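Local coordinates for ferrichrome ABC transporter substrate-binding protein (Staphylococcus pseudintermedius, PDB 5FLY) that probably binds ferrichrome-type iron siderophores at the cell surface and passes them to an ABC transporter for uptake, at residues L152-D163 and Y214-K223. Residues are numbered along the deposited sequence; the frame is centred on the assembly and turned at random.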
loop_
_atom_site.group_PDB
_atom_site.type_symbol
_atom_site.label_atom_id
_atom_site.label_comp_id
_atom_site.label_asym_id
_atom_site.label_seq_id
_atom_site.Cartn_x
_atom_site.Cartn_y
_atom_site.Cartn_z
ATOM N N LEU A 152 -14.246 19.313 -7.562
ATOM C CA LEU A 152 -12.940 19.894 -7.872
ATOM C C LEU A 152 -12.668 20.116 -9.366
ATOM O O LEU A 152 -11.836 20.965 -9.731
ATOM C CB LEU A 152 -11.839 19.002 -7.284
ATOM C CG LEU A 152 -11.794 18.870 -5.759
ATOM C CD1 LEU A 152 -10.703 17.873 -5.356
ATOM C CD2 LEU A 152 -11.561 20.225 -5.073
ATOM N N GLY A 153 -13.354 19.361 -10.221
ATOM C CA GLY A 153 -13.110 19.396 -11.656
ATOM C C GLY A 153 -12.710 18.033 -12.204
ATOM O O GLY A 153 -11.966 17.289 -11.562
ATOM N N ASP A 154 -13.201 17.703 -13.395
ATOM C CA ASP A 154 -12.961 16.387 -13.986
ATOM C C ASP A 154 -11.495 16.072 -14.275
ATOM O O ASP A 154 -11.112 14.902 -14.272
ATOM C CB ASP A 154 -13.752 16.240 -15.287
ATOM C CG ASP A 154 -15.245 16.277 -15.067
ATOM O OD1 ASP A 154 -15.708 15.844 -13.986
ATOM O OD2 ASP A 154 -15.960 16.739 -15.979
ATOM N N ASP A 155 -10.687 17.101 -14.530
ATOM C CA ASP A 155 -9.297 16.904 -14.946
ATOM C C ASP A 155 -8.314 17.109 -13.798
ATOM O O ASP A 155 -7.100 17.180 -14.008
ATOM C CB ASP A 155 -8.958 17.845 -16.103
ATOM C CG ASP A 155 -9.840 17.606 -17.326
ATOM O OD1 ASP A 155 -10.406 16.495 -17.454
ATOM O OD2 ASP A 155 -9.962 18.526 -18.164
ATOM N N THR A 156 -8.844 17.170 -12.583
ATOM C CA THR A 156 -8.029 17.446 -11.393
ATOM C C THR A 156 -6.877 16.453 -11.277
ATOM O O THR A 156 -7.098 15.245 -11.337
ATOM C CB THR A 156 -8.890 17.391 -10.101
ATOM O OG1 THR A 156 -9.929 18.381 -10.169
ATOM C CG2 THR A 156 -8.049 17.673 -8.865
ATOM N N SER A 157 -5.657 16.976 -11.133
ATOM C CA SER A 157 -4.481 16.155 -10.896
ATOM C C SER A 157 -4.051 16.228 -9.434
ATOM O O SER A 157 -4.395 17.161 -8.709
ATOM C CB SER A 157 -3.310 16.579 -11.778
ATOM O OG SER A 157 -2.783 17.838 -11.376
ATOM N N VAL A 158 -3.292 15.233 -9.005
ATOM C CA VAL A 158 -2.841 15.177 -7.609
ATOM C C VAL A 158 -1.416 14.634 -7.556
ATOM O O VAL A 158 -0.990 13.830 -8.395
ATOM C CB VAL A 158 -3.801 14.326 -6.732
ATOM C CG1 VAL A 158 -3.920 12.928 -7.250
ATOM C CG2 VAL A 158 -3.362 14.335 -5.257
ATOM N N THR A 159 -0.682 15.152 -6.579
ATOM C CA THR A 159 0.679 14.754 -6.263
ATOM C C THR A 159 0.733 14.290 -4.823
ATOM O O THR A 159 0.169 14.959 -3.947
ATOM C CB THR A 159 1.649 15.935 -6.450
ATOM O OG1 THR A 159 1.651 16.325 -7.829
ATOM C CG2 THR A 159 3.073 15.573 -5.972
ATOM N N ILE A 160 1.378 13.147 -4.575
ATOM C CA ILE A 160 1.613 12.674 -3.214
ATOM C C ILE A 160 3.085 12.796 -2.894
ATOM O O ILE A 160 3.921 12.145 -3.532
ATOM C CB ILE A 160 1.183 11.195 -2.996
ATOM C CG1 ILE A 160 -0.240 10.941 -3.493
ATOM C CG2 ILE A 160 1.296 10.834 -1.523
ATOM C CD1 ILE A 160 -0.532 9.485 -3.720
ATOM N N PHE A 161 3.396 13.648 -1.928
ATOM C CA PHE A 161 4.716 13.673 -1.319
ATOM C C PHE A 161 4.691 12.950 0.031
ATOM O O PHE A 161 3.671 12.951 0.734
ATOM C CB PHE A 161 5.205 15.097 -1.120
ATOM C CG PHE A 161 5.473 15.854 -2.409
ATOM C CD1 PHE A 161 6.386 15.392 -3.358
ATOM C CD2 PHE A 161 4.825 17.058 -2.646
ATOM C CE1 PHE A 161 6.626 16.127 -4.527
ATOM C CE2 PHE A 161 5.056 17.785 -3.805
ATOM C CZ PHE A 161 5.960 17.323 -4.745
ATOM N N GLU A 162 5.800 12.304 0.384
ATOM C CA GLU A 162 5.974 11.842 1.761
ATOM C C GLU A 162 7.240 12.422 2.360
ATOM O O GLU A 162 8.311 12.369 1.751
ATOM C CB GLU A 162 6.027 10.313 1.856
ATOM C CG GLU A 162 6.346 9.822 3.274
ATOM C CD GLU A 162 6.185 8.329 3.461
ATOM O OE1 GLU A 162 5.992 7.599 2.455
ATOM O OE2 GLU A 162 6.252 7.886 4.627
ATOM N N ASP A 163 7.078 12.967 3.560
ATOM C CA ASP A 163 8.158 13.466 4.408
ATOM C C ASP A 163 8.604 12.316 5.319
ATOM O O ASP A 163 7.857 11.879 6.196
ATOM C CB ASP A 163 7.647 14.697 5.190
ATOM C CG ASP A 163 8.520 15.078 6.387
ATOM O OD1 ASP A 163 9.757 15.138 6.245
ATOM O OD2 ASP A 163 7.945 15.365 7.471
ATOM N N TYR A 214 7.013 18.662 -9.849
ATOM C CA TYR A 214 6.113 17.500 -9.774
ATOM C C TYR A 214 4.741 17.830 -9.195
ATOM O O TYR A 214 3.932 16.931 -8.959
ATOM C CB TYR A 214 6.780 16.382 -8.953
ATOM C CG TYR A 214 8.109 15.993 -9.546
ATOM C CD1 TYR A 214 8.174 15.419 -10.807
ATOM C CD2 TYR A 214 9.301 16.258 -8.885
ATOM C CE1 TYR A 214 9.384 15.090 -11.388
ATOM C CE2 TYR A 214 10.523 15.932 -9.455
ATOM C CZ TYR A 214 10.557 15.343 -10.714
ATOM O OH TYR A 214 11.755 15.015 -11.312
ATOM N N ALA A 215 4.461 19.116 -8.999
ATOM C CA ALA A 215 3.236 19.535 -8.321
ATOM C C ALA A 215 2.028 19.584 -9.258
ATOM O O ALA A 215 2.108 20.138 -10.355
ATOM C CB ALA A 215 3.444 20.897 -7.673
ATOM N N GLY A 216 0.913 19.015 -8.806
ATOM C CA GLY A 216 -0.344 19.024 -9.541
ATOM C C GLY A 216 -1.364 19.977 -8.942
ATOM O O GLY A 216 -1.006 20.877 -8.180
ATOM N N ASP A 217 -2.634 19.774 -9.288
ATOM C CA ASP A 217 -3.714 20.659 -8.853
ATOM C C ASP A 217 -3.963 20.562 -7.353
ATOM O O ASP A 217 -4.385 21.536 -6.709
ATOM C CB ASP A 217 -4.999 20.332 -9.613
ATOM C CG ASP A 217 -4.862 20.566 -11.101
ATOM O OD1 ASP A 217 -4.176 21.537 -11.485
ATOM O OD2 ASP A 217 -5.418 19.767 -11.880
ATOM N N VAL A 218 -3.700 19.374 -6.817
ATOM C CA VAL A 218 -3.880 19.056 -5.404
ATOM C C VAL A 218 -2.576 18.425 -4.931
ATOM O O VAL A 218 -2.004 17.585 -5.634
ATOM C CB VAL A 218 -5.055 18.087 -5.165
ATOM C CG1 VAL A 218 -5.130 17.678 -3.700
ATOM C CG2 VAL A 218 -6.377 18.701 -5.631
ATOM N N ILE A 219 -2.097 18.839 -3.757
ATOM C CA ILE A 219 -0.878 18.269 -3.197
ATOM C C ILE A 219 -1.122 17.714 -1.809
ATOM O O ILE A 219 -1.518 18.423 -0.895
ATOM C CB ILE A 219 0.263 19.290 -3.118
ATOM C CG1 ILE A 219 0.512 19.924 -4.485
ATOM C CG2 ILE A 219 1.543 18.604 -2.562
ATOM C CD1 ILE A 219 1.479 21.082 -4.430
ATOM N N ILE A 220 -0.845 16.430 -1.674
ATOM C CA ILE A 220 -1.049 15.725 -0.432
ATOM C C ILE A 220 0.305 15.331 0.106
ATOM O O ILE A 220 1.100 14.729 -0.612
ATOM C CB ILE A 220 -1.936 14.500 -0.621
ATOM C CG1 ILE A 220 -3.320 14.933 -1.133
ATOM C CG2 ILE A 220 -2.029 13.709 0.689
ATOM C CD1 ILE A 220 -4.176 13.780 -1.623
ATOM N N THR A 221 0.559 15.703 1.364
ATOM C CA THR A 221 1.796 15.353 2.057
ATOM C C THR A 221 1.537 14.326 3.158
ATOM O O THR A 221 0.820 14.585 4.124
ATOM C CB THR A 221 2.470 16.591 2.658
ATOM O OG1 THR A 221 2.813 17.479 1.594
ATOM C CG2 THR A 221 3.745 16.213 3.445
ATOM N N ALA A 222 2.130 13.153 2.986
ATOM C CA ALA A 222 2.090 12.108 3.995
ATOM C C ALA A 222 3.240 12.321 4.960
ATOM O O ALA A 222 4.391 12.392 4.534
ATOM C CB ALA A 222 2.175 10.746 3.360
ATOM N N LYS A 223 2.920 12.453 6.240
ATOM C CA LYS A 223 3.940 12.677 7.260
ATOM C C LYS A 223 3.512 12.093 8.589
ATOM O O LYS A 223 2.332 11.796 8.814
ATOM C CB LYS A 223 4.230 14.167 7.426
ATOM C CG LYS A 223 3.026 14.987 7.895
ATOM C CD LYS A 223 3.383 16.461 8.099
ATOM C CE LYS A 223 4.256 16.664 9.334
ATOM N NZ LYS A 223 3.504 16.463 10.598
#
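T159 OG1 donates to Y214 O in the plane of that carbonyl (2.6 Å) and ties the turn ahead of strand 218-223 to the neighbouring strand. Just ahead of the strands, the backbone N of S157 gives its hydrogen to D217 OD2 on the anti side, well out of the carboxylate plane (2.9 Å), while S157 OG accepts from the backbone N of D217 (2.9 Å, 158° at the hydrogen). With chi1 at 70°, OG of S157 lies between its own N and carbonyl carbon, over G216, whose CA is 3.3 Å away.

Beyond this start, backbone bonds run in parallel-sheet fashion, V218 O and T159 O, I220 O and F161 O, then A222 O serving as successive acceptors; the bond from I220 N to T159 O is practically straight (179°). On one face V158 CG2 packs against I220 CD1 (3.8 Å). On the other, F161 brings the CD2 side of its ring obliquely to I219 CG2 (3.6 Å), and T159 CG2 lies above one ring face, offset toward the rim.

E162 belongs to the pocket occupied by the polyether 7PG, its carboxylate held by R177, Y171 and W258. The pair forms the middle of a five-stranded mixed sheet, the core of one lobe of the class III solute-binding fold, between strands 167-171 and 249-253, with helix 179-185 against I160 and I220 and helix 192-198 against T159 and Y214.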